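Long-range contacts in Nsp15 (Middle East respiratory syndrome-related coronavirus, PDB 5YVD), which cleaves RNA as an endoribonuclease, probably at uridylates, and assembles as a hexamer: residues 64-69 / 83-88; 151-156 / 191-196; 205-210 / 295-300. One frame throughout, in Å; residues are numbered along the deposited sequence.

Interaction 1 (64-69 / 83-88)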
loop_
_atom_site.group_PDB
_atom_site.type_symbol
_atom_site.label_atom_id
_atom_site.label_comp_id
_atom_site.label_asym_id
_atom_site.label_seq_id
_atom_site.Cartn_x
_atom_site.Cartn_y
_atom_site.Cartn_z
ATOM N N ARG A 64 21.880 13.021 -21.623
ATOM C CA ARG A 64 22.823 14.033 -22.103
ATOM C C ARG A 64 23.317 14.781 -20.903
ATOM O O ARG A 64 22.685 14.731 -19.863
ATOM C CB ARG A 64 22.110 15.025 -23.031
ATOM C CG ARG A 64 20.776 15.483 -22.464
ATOM C CD ARG A 64 20.251 16.796 -23.012
ATOM N NE ARG A 64 19.653 16.671 -24.328
ATOM C CZ ARG A 64 18.531 17.280 -24.704
ATOM N NH1 ARG A 64 17.842 18.067 -23.879
ATOM N NH2 ARG A 64 18.093 17.099 -25.936
ATOM N N SER A 65 24.421 15.491 -21.035
ATOM C CA SER A 65 24.910 16.308 -19.923
ATOM C C SER A 65 24.048 17.550 -19.754
ATOM O O SER A 65 23.351 17.991 -20.679
ATOM C CB SER A 65 26.358 16.727 -20.142
ATOM O OG SER A 65 26.509 17.464 -21.348
ATOM N N HIS A 66 24.075 18.116 -18.565
ATOM C CA HIS A 66 23.369 19.366 -18.339
ATOM C C HIS A 66 23.943 20.048 -17.118
ATOM O O HIS A 66 24.599 19.388 -16.307
ATOM C CB HIS A 66 21.859 19.138 -18.192
ATOM C CG HIS A 66 21.475 18.183 -17.106
ATOM N ND1 HIS A 66 21.263 18.581 -15.806
ATOM C CD2 HIS A 66 21.230 16.850 -17.137
ATOM C CE1 HIS A 66 20.920 17.533 -15.076
ATOM N NE2 HIS A 66 20.889 16.467 -15.859
ATOM N N PRO A 67 23.714 21.364 -16.984
ATOM C CA PRO A 67 24.092 22.086 -15.766
ATOM C C PRO A 67 23.514 21.430 -14.545
ATOM O O PRO A 67 22.437 20.848 -14.615
ATOM C CB PRO A 67 23.478 23.472 -15.958
ATOM C CG PRO A 67 23.376 23.644 -17.435
ATOM C CD PRO A 67 23.208 22.265 -18.032
ATOM N N ASP A 68 24.224 21.495 -13.427
ATOM C CA ASP A 68 23.781 20.764 -12.239
ATOM C C ASP A 68 22.493 21.388 -11.702
ATOM O O ASP A 68 22.271 22.594 -11.828
ATOM C CB ASP A 68 24.891 20.712 -11.171
ATOM C CG ASP A 68 24.565 19.749 -10.020
ATOM O OD1 ASP A 68 23.606 18.941 -10.163
ATOM O OD2 ASP A 68 25.269 19.808 -8.979
ATOM N N PHE A 69 21.652 20.567 -11.103
ATOM C CA PHE A 69 20.304 20.997 -10.733
ATOM C C PHE A 69 20.238 22.289 -9.945
ATOM O O PHE A 69 19.346 23.109 -10.189
ATOM C CB PHE A 69 19.582 19.894 -9.958
ATOM C CG PHE A 69 19.485 18.608 -10.716
ATOM C CD1 PHE A 69 18.592 18.479 -11.747
ATOM C CD2 PHE A 69 20.322 17.550 -10.419
ATOM C CE1 PHE A 69 18.517 17.318 -12.466
ATOM C CE2 PHE A 69 20.245 16.376 -11.136
ATOM C CZ PHE A 69 19.339 16.260 -12.162
ATOM N N PHE A 83 11.640 17.897 -22.800
ATOM C CA PHE A 83 12.512 16.902 -22.216
ATOM C C PHE A 83 12.284 16.872 -20.722
ATOM O O PHE A 83 11.589 17.694 -20.171
ATOM C CB PHE A 83 14.004 17.162 -22.551
ATOM C CG PHE A 83 14.586 18.389 -21.892
ATOM C CD1 PHE A 83 14.403 19.641 -22.451
ATOM C CD2 PHE A 83 15.319 18.290 -20.721
ATOM C CE1 PHE A 83 14.920 20.766 -21.841
ATOM C CE2 PHE A 83 15.844 19.427 -20.112
ATOM C CZ PHE A 83 15.643 20.660 -20.673
ATOM N N VAL A 84 12.898 15.907 -20.075
ATOM C CA VAL A 84 12.731 15.709 -18.654
ATOM C C VAL A 84 14.079 15.279 -18.115
ATOM O O VAL A 84 14.844 14.594 -18.803
ATOM C CB VAL A 84 11.639 14.650 -18.400
ATOM C CG1 VAL A 84 12.232 13.264 -18.163
ATOM C CG2 VAL A 84 10.730 15.088 -17.269
ATOM N N LEU A 85 14.383 15.721 -16.904
ATOM C CA LEU A 85 15.701 15.537 -16.334
ATOM C C LEU A 85 15.607 14.657 -15.118
ATOM O O LEU A 85 14.860 14.983 -14.183
ATOM C CB LEU A 85 16.277 16.886 -15.954
ATOM C CG LEU A 85 16.757 17.779 -17.109
ATOM C CD1 LEU A 85 17.310 19.085 -16.552
ATOM C CD2 LEU A 85 17.832 17.109 -17.957
ATOM N N TRP A 86 16.347 13.540 -15.135
ATOM C CA TRP A 86 16.371 12.593 -14.001
ATOM C C TRP A 86 17.450 12.980 -13.011
ATOM O O TRP A 86 18.588 13.239 -13.410
ATOM C CB TRP A 86 16.594 11.152 -14.473
ATOM C CG TRP A 86 16.269 10.092 -13.440
ATOM C CD1 TRP A 86 17.152 9.260 -12.802
ATOM C CD2 TRP A 86 14.967 9.735 -12.946
ATOM N NE1 TRP A 86 16.477 8.402 -11.950
ATOM C CE2 TRP A 86 15.141 8.677 -12.013
ATOM C CE3 TRP A 86 13.671 10.197 -13.204
ATOM C CZ2 TRP A 86 14.074 8.091 -11.334
ATOM C CZ3 TRP A 86 12.586 9.577 -12.527
ATOM C CH2 TRP A 86 12.805 8.552 -11.608
ATOM N N ASP A 87 17.065 13.048 -11.735
ATOM C CA ASP A 87 18.000 13.191 -10.616
ATOM C C ASP A 87 18.276 11.814 -9.944
ATOM O O ASP A 87 17.395 11.229 -9.272
ATOM C CB ASP A 87 17.446 14.193 -9.603
ATOM C CG ASP A 87 18.395 14.424 -8.433
ATOM O OD1 ASP A 87 19.068 13.460 -8.028
ATOM O OD2 ASP A 87 18.450 15.552 -7.907
ATOM N N TYR A 88 19.501 11.318 -10.109
ATOM C CA TYR A 88 19.799 9.939 -9.748
ATOM C C TYR A 88 19.991 9.759 -8.246
ATOM O O TYR A 88 19.748 8.689 -7.701
ATOM C CB TYR A 88 21.031 9.422 -10.491
ATOM C CG TYR A 88 20.839 9.178 -11.974
ATOM C CD1 TYR A 88 20.635 10.232 -12.853
ATOM C CD2 TYR A 88 20.892 7.900 -12.506
ATOM C CE1 TYR A 88 20.479 10.015 -14.217
ATOM C CE2 TYR A 88 20.728 7.676 -13.873
ATOM C CZ TYR A 88 20.532 8.741 -14.730
ATOM O OH TYR A 88 20.374 8.554 -16.109
#
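His66 meets Leu85, and Phe69 meets Asp87, across two backbones whose end-to-end directions diverge by 59°. The main chains stay well separated, with 8.1 Å between the CA atoms of Phe69 and Asp87, so the backbones do not pair, and side chains reach across, Phe69 as far as the opposite main chain. The contact lies in the middle domain of Nsp15, where the loop leading from helix 51-59 into helix 69-74 packs against a small antiparallel hairpin built from strands 86-87 and 92-93. The case illustrates how irregular chain can be held by aromatic and aliphatic groups without hydrogen bonds between the partners. CG of His66 stands between its backbone N and carbonyl carbon (chi1 57°), which brings the imidazole up to Leu85. Leu85 lays its CD2 methyl over one face in a CH-pi contact, 3.8 Å from the centroid of the His66 ring. The rotation of that ring is fixed from its own segment: ND1 of His66 donates to O of Pro67 at 2.8 Å, from above the carbonyl plane. Tyr155 meets the His66 ring and packs edge-to-face with Phe69. At one end, NH1 of Arg64 sits over a face of the Phe83 ring, but the cation-pi attraction is weak at best, and the stronger partner of this guanidinium is Asp121. At the other, Phe69 slides past Leu85. The Asp87 carboxylate lies nearly parallel to the Phe69 ring, while its OD2 forms a salt bridge with Arg90. CZ of Phe69 meets O of Trp86 at the ring edge, 3.4 Å away.

Interaction 2 (151-156 / 191-196)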
loop_
_atom_site.group_PDB
_atom_site.type_symbol
_atom_site.label_atom_id
_atom_site.label_comp_id
_atom_site.label_asym_id
_atom_site.label_seq_id
_atom_site.Cartn_x
_atom_site.Cartn_y
_atom_site.Cartn_z
ATOM N N PRO A 151 30.119 26.715 -14.937
ATOM C CA PRO A 151 31.392 26.263 -14.350
ATOM C C PRO A 151 32.089 25.156 -15.138
ATOM O O PRO A 151 31.572 24.700 -16.140
ATOM C CB PRO A 151 30.964 25.749 -12.973
ATOM C CG PRO A 151 29.544 25.289 -13.166
ATOM C CD PRO A 151 28.942 26.182 -14.213
ATOM N N ASP A 152 33.263 24.732 -14.686
ATOM C CA ASP A 152 34.037 23.696 -15.394
ATOM C C ASP A 152 33.601 22.266 -15.056
ATOM O O ASP A 152 34.433 21.338 -15.033
ATOM C CB ASP A 152 35.529 23.852 -15.116
ATOM C CG ASP A 152 36.089 25.149 -15.657
ATOM O OD1 ASP A 152 35.580 25.631 -16.691
ATOM O OD2 ASP A 152 37.055 25.662 -15.050
ATOM N N TYR A 153 32.291 22.092 -14.844
ATOM C CA TYR A 153 31.724 20.783 -14.654
ATOM C C TYR A 153 30.231 20.778 -14.968
ATOM O O TYR A 153 29.603 21.822 -15.108
ATOM C CB TYR A 153 31.922 20.363 -13.225
ATOM C CG TYR A 153 31.116 21.208 -12.251
ATOM C CD1 TYR A 153 31.690 22.321 -11.634
ATOM C CD2 TYR A 153 29.781 20.892 -11.943
ATOM C CE1 TYR A 153 30.968 23.100 -10.744
ATOM C CE2 TYR A 153 29.049 21.664 -11.053
ATOM C CZ TYR A 153 29.644 22.774 -10.451
ATOM O OH TYR A 153 28.938 23.566 -9.541
ATOM N N ALA A 154 29.661 19.583 -15.028
ATOM C CA ALA A 154 28.253 19.393 -15.371
ATOM C C ALA A 154 27.796 18.007 -14.900
ATOM O O ALA A 154 28.596 17.186 -14.457
ATOM C CB ALA A 154 28.060 19.541 -16.883
ATOM N N TYR A 155 26.505 17.750 -15.006
ATOM C CA TYR A 155 25.936 16.513 -14.535
ATOM C C TYR A 155 25.685 15.624 -15.737
ATOM O O TYR A 155 25.213 16.112 -16.746
ATOM C CB TYR A 155 24.629 16.846 -13.848
ATOM C CG TYR A 155 23.966 15.729 -13.086
ATOM C CD1 TYR A 155 23.025 14.891 -13.691
ATOM C CD2 TYR A 155 24.236 15.544 -11.744
ATOM C CE1 TYR A 155 22.382 13.902 -12.961
ATOM C CE2 TYR A 155 23.613 14.547 -11.017
ATOM C CZ TYR A 155 22.691 13.735 -11.618
ATOM O OH TYR A 155 22.100 12.770 -10.846
ATOM N N PHE A 156 26.011 14.335 -15.641
ATOM C CA PHE A 156 25.691 13.384 -16.721
ATOM C C PHE A 156 25.414 11.966 -16.183
ATOM O O PHE A 156 26.284 11.360 -15.547
ATOM C CB PHE A 156 26.820 13.367 -17.772
ATOM C CG PHE A 156 26.567 12.448 -18.946
ATOM C CD1 PHE A 156 25.360 12.488 -19.646
ATOM C CD2 PHE A 156 27.554 11.561 -19.379
ATOM C CE1 PHE A 156 25.144 11.651 -20.723
ATOM C CE2 PHE A 156 27.344 10.722 -20.460
ATOM C CZ PHE A 156 26.142 10.768 -21.132
ATOM N N TYR A 191 31.533 29.718 -8.263
ATOM C CA TYR A 191 30.729 28.474 -8.288
ATOM C C TYR A 191 31.118 27.438 -7.237
ATOM O O TYR A 191 32.290 27.102 -7.094
ATOM C CB TYR A 191 30.812 27.815 -9.649
ATOM C CG TYR A 191 30.008 28.489 -10.706
ATOM C CD1 TYR A 191 28.614 28.359 -10.736
ATOM C CD2 TYR A 191 30.626 29.245 -11.695
ATOM C CE1 TYR A 191 27.855 28.972 -11.723
ATOM C CE2 TYR A 191 29.888 29.865 -12.688
ATOM C CZ TYR A 191 28.501 29.727 -12.707
ATOM O OH TYR A 191 27.767 30.345 -13.708
ATOM N N THR A 192 30.123 26.904 -6.528
ATOM C CA THR A 192 30.321 25.709 -5.703
ATOM C C THR A 192 30.681 24.589 -6.647
ATOM O O THR A 192 30.486 24.722 -7.840
ATOM C CB THR A 192 29.053 25.335 -4.921
ATOM O OG1 THR A 192 27.939 25.243 -5.817
ATOM C CG2 THR A 192 28.756 26.377 -3.857
ATOM N N GLN A 193 31.210 23.487 -6.146
ATOM C CA GLN A 193 31.866 22.505 -7.044
ATOM C C GLN A 193 31.233 21.127 -7.085
ATOM O O GLN A 193 31.762 20.243 -7.735
ATOM C CB GLN A 193 33.339 22.351 -6.666
ATOM C CG GLN A 193 34.135 23.617 -6.830
ATOM C CD GLN A 193 34.382 23.939 -8.273
ATOM O OE1 GLN A 193 34.641 23.062 -9.085
ATOM N NE2 GLN A 193 34.307 25.209 -8.601
ATOM N N SER A 194 30.131 20.938 -6.367
ATOM C CA SER A 194 29.342 19.718 -6.474
ATOM C C SER A 194 30.124 18.434 -6.115
ATOM O O SER A 194 29.867 17.380 -6.677
ATOM C CB SER A 194 28.773 19.600 -7.906
ATOM O OG SER A 194 27.976 20.731 -8.266
ATOM N N ARG A 195 31.072 18.509 -5.188
ATOM C CA ARG A 195 31.796 17.315 -4.754
ATOM C C ARG A 195 31.107 16.734 -3.542
ATOM O O ARG A 195 30.160 17.333 -2.995
ATOM C CB ARG A 195 33.245 17.655 -4.409
ATOM C CG ARG A 195 34.042 18.120 -5.604
ATOM C CD ARG A 195 35.417 18.632 -5.219
ATOM N NE ARG A 195 35.328 19.924 -4.544
ATOM C CZ ARG A 195 36.352 20.746 -4.351
ATOM N NH1 ARG A 195 37.562 20.425 -4.802
ATOM N NH2 ARG A 195 36.157 21.899 -3.706
ATOM N N SER A 196 31.586 15.580 -3.100
ATOM C CA SER A 196 31.021 14.949 -1.910
ATOM C C SER A 196 32.065 14.098 -1.228
ATOM O O SER A 196 33.162 13.935 -1.746
ATOM C CB SER A 196 29.840 14.062 -2.289
ATOM O OG SER A 196 30.316 12.831 -2.792
#
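Tyr153 and Pro151 supply the tight part of this contact. The Tyr153 ring has Pro151 CG over one face and the backbone of Gln193 over the other. Its hydroxyl donates to the main chain, with 2.6 Å between OH of Tyr153 and O of Thr192, approaching from above the carbonyl plane. CG of Tyr153 stands between its backbone N and carbonyl carbon (chi1 67°), which directs the ring toward the 191-196 loop. Buried Pro151 also lies over the face of Tyr191 in a CH-pi contact, its CD 3.9 Å from the centroid of the Tyr191 ring. Ser194 OG approaches Tyr153 too, 3.1 Å from CE2 of Tyr153, and Lys70 serves as a shared polar partner for Tyr153 OH, Thr192 OG1 and Ser194 OG. The setting is a beta hairpin, strand 153-156 paired with 159-162, against which rests a loop of the EndoU endoribonuclease part, between strand 174-178 and helix 205-212. The looser side belongs to Gln193 and Asp152. Gln193 bends back along its own segment, NE2 bonding to O of Tyr191 at 3.2 Å, and brings OE1 no nearer than 4.0 Å to CD1 of Tyr153. Exposed Asp152 turns instead to Lys172.

Interaction 3 (205-210 / 295-300)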
loop_
_atom_site.group_PDB
_atom_site.type_symbol
_atom_site.label_atom_id
_atom_site.label_comp_id
_atom_site.label_asym_id
_atom_site.label_seq_id
_atom_site.Cartn_x
_atom_site.Cartn_y
_atom_site.Cartn_z
ATOM N N ASP A 205 46.559 23.847 -5.847
ATOM C CA ASP A 205 47.672 23.506 -4.973
ATOM C C ASP A 205 47.333 23.694 -3.499
ATOM O O ASP A 205 47.694 22.884 -2.641
ATOM C CB ASP A 205 48.885 24.349 -5.334
ATOM C CG ASP A 205 49.663 23.771 -6.479
ATOM O OD1 ASP A 205 49.636 22.531 -6.657
ATOM O OD2 ASP A 205 50.300 24.573 -7.190
ATOM N N MET A 206 46.636 24.777 -3.208
ATOM C CA MET A 206 46.157 25.018 -1.860
ATOM C C MET A 206 45.277 23.850 -1.388
ATOM O O MET A 206 45.473 23.336 -0.288
ATOM C CB MET A 206 45.404 26.340 -1.790
ATOM C CG MET A 206 45.263 26.876 -0.388
ATOM S SD MET A 206 43.966 28.129 -0.297
ATOM C CE MET A 206 44.901 29.588 -0.740
ATOM N N GLU A 207 44.334 23.404 -2.215
ATOM C CA GLU A 207 43.464 22.289 -1.803
ATOM C C GLU A 207 44.278 21.026 -1.489
ATOM O O GLU A 207 43.987 20.331 -0.522
ATOM C CB GLU A 207 42.354 22.023 -2.838
ATOM C CG GLU A 207 41.365 23.188 -2.941
ATOM C CD GLU A 207 39.926 22.806 -3.315
ATOM O OE1 GLU A 207 39.714 21.986 -4.252
ATOM O OE2 GLU A 207 38.998 23.367 -2.676
ATOM N N LYS A 208 45.320 20.759 -2.277
ATOM C CA LYS A 208 46.158 19.568 -2.060
ATOM C C LYS A 208 46.912 19.633 -0.744
ATOM O O LYS A 208 46.967 18.641 0.011
ATOM C CB LYS A 208 47.166 19.377 -3.195
ATOM C CG LYS A 208 46.546 18.989 -4.536
ATOM C CD LYS A 208 47.633 18.764 -5.589
ATOM C CE LYS A 208 47.140 19.034 -7.000
ATOM N NZ LYS A 208 46.907 17.744 -7.698
ATOM N N ASP A 209 47.513 20.791 -0.482
ATOM C CA ASP A 209 48.253 20.952 0.741
ATOM C C ASP A 209 47.265 20.763 1.900
ATOM O O ASP A 209 47.559 20.081 2.888
ATOM C CB ASP A 209 48.932 22.333 0.799
ATOM C CG ASP A 209 50.150 22.449 -0.132
ATOM O OD1 ASP A 209 50.617 21.435 -0.706
ATOM O OD2 ASP A 209 50.659 23.578 -0.265
ATOM N N PHE A 210 46.070 21.326 1.746
ATOM C CA PHE A 210 45.104 21.275 2.797
ATOM C C PHE A 210 44.842 19.840 3.220
ATOM O O PHE A 210 44.784 19.532 4.422
ATOM C CB PHE A 210 43.795 21.954 2.407
ATOM C CG PHE A 210 42.784 21.961 3.523
ATOM C CD1 PHE A 210 42.842 22.906 4.525
ATOM C CD2 PHE A 210 41.797 20.994 3.595
ATOM C CE1 PHE A 210 41.910 22.910 5.568
ATOM C CE2 PHE A 210 40.872 20.989 4.617
ATOM C CZ PHE A 210 40.925 21.953 5.610
ATOM N N LYS A 295 35.774 26.004 -3.962
ATOM C CA LYS A 295 37.212 25.950 -4.167
ATOM C C LYS A 295 37.818 26.655 -2.968
ATOM O O LYS A 295 37.371 27.743 -2.609
ATOM C CB LYS A 295 37.577 26.672 -5.455
ATOM C CG LYS A 295 39.030 26.532 -5.881
ATOM C CD LYS A 295 39.237 25.325 -6.780
ATOM C CE LYS A 295 38.767 25.577 -8.209
ATOM N NZ LYS A 295 39.622 26.534 -8.966
ATOM N N LEU A 296 38.792 26.037 -2.310
ATOM C CA LEU A 296 39.314 26.601 -1.057
ATOM C C LEU A 296 39.971 27.967 -1.289
ATOM O O LEU A 296 39.826 28.879 -0.478
ATOM C CB LEU A 296 40.304 25.647 -0.411
ATOM C CG LEU A 296 41.129 26.133 0.781
ATOM C CD1 LEU A 296 40.255 26.381 1.998
ATOM C CD2 LEU A 296 42.198 25.104 1.088
ATOM N N ASP A 297 40.674 28.102 -2.408
ATOM C CA ASP A 297 41.245 29.384 -2.799
ATOM C C ASP A 297 40.178 30.477 -2.849
ATOM O O ASP A 297 40.396 31.610 -2.422
ATOM C CB ASP A 297 41.891 29.293 -4.177
ATOM C CG ASP A 297 42.921 28.202 -4.273
ATOM O OD1 ASP A 297 44.112 28.545 -4.278
ATOM O OD2 ASP A 297 42.536 27.016 -4.355
ATOM N N ASP A 298 39.021 30.144 -3.382
ATOM C CA ASP A 298 37.951 31.133 -3.464
ATOM C C ASP A 298 37.411 31.526 -2.065
ATOM O O ASP A 298 37.119 32.707 -1.784
ATOM C CB ASP A 298 36.846 30.602 -4.383
ATOM C CG ASP A 298 37.306 30.479 -5.836
ATOM O OD1 ASP A 298 38.219 31.231 -6.252
ATOM O OD2 ASP A 298 36.733 29.656 -6.573
ATOM N N PHE A 299 37.294 30.535 -1.186
ATOM C CA PHE A 299 36.883 30.787 0.191
ATOM C C PHE A 299 37.901 31.661 0.910
ATOM O O PHE A 299 37.538 32.542 1.680
ATOM C CB PHE A 299 36.743 29.468 0.925
ATOM C CG PHE A 299 36.250 29.597 2.339
ATOM C CD1 PHE A 299 34.906 29.729 2.601
ATOM C CD2 PHE A 299 37.133 29.527 3.405
ATOM C CE1 PHE A 299 34.444 29.809 3.895
ATOM C CE2 PHE A 299 36.683 29.603 4.709
ATOM C CZ PHE A 299 35.333 29.739 4.953
ATOM N N VAL A 300 39.177 31.421 0.651
ATOM C CA VAL A 300 40.226 32.233 1.255
ATOM C C VAL A 300 40.167 33.687 0.725
ATOM O O VAL A 300 40.276 34.656 1.468
ATOM C CB VAL A 300 41.618 31.607 1.018
ATOM C CG1 VAL A 300 42.719 32.565 1.444
ATOM C CG2 VAL A 300 41.744 30.300 1.773
#
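Met206 lies across the start of helix 296-304, and its side chain can be followed atom by atom. CB rests against the Asp297 carboxylate, 3.6 Å from OD1 of Asp297, whose OD2 is hydrogen-bonded to OG of Ser204. With CG anti to the backbone N (chi1 -161°), the chain extends toward the second helix, and CG of Met206 comes 3.8 Å from CD2 of Leu296. The sulfur faces two aliphatic groups: SD of Met206 is 3.6 Å from CG of Leu296. It also lies 3.7 Å from CG2 of Val300, whose side chain meets that of Met206 tip to tip. The terminal methyl then turns back, leaving CE of Met206 3.8 Å from OD1 of Asp297 and beside the same Val300 methyl. This is a nearly perpendicular helix-helix packing within the EndoU domain, the short axes at 99° and 9.6 Å apart. Phe210 continues the apolar surface one turn on, its CB against a Leu296 methyl, and Phe218 of helix 215-221 touches both Met206 and Leu296. Glu207 works differently: its OE2 accepts from the backbone N of Leu296 at 2.7 Å, from above the carboxylate plane. Its other oxygen forms a salt bridge with Arg195. A carboxylate facing the first amide of a helix and paired with an arginine would probably favour its ionised form, so one apolar seam and one hydrogen bond to a carboxylate together fix the helix start against its neighbour.

The three contacts follow one another along the chain and run from the middle domain into the EndoU domain. Interactions 1 and 2 have centres 13 Å apart and touch directly: His66 O probably accepts from Tyr155 N, and Asp68 OD2 probably bonds with Ser194 OG, so the loop before helix 69-74 is joined both to strand 153-156 and to the 191-196 loop of the EndoU part. Interactions 2 and 3, 16 Å apart between centres, are joined by the Arg195-Glu207 salt bridge. Interactions 1 and 3 never meet, their nearest atoms being about 13 Å apart. Interaction 2 therefore bridges the pair, coupling middle domain to nuclease domain through consecutive polar links.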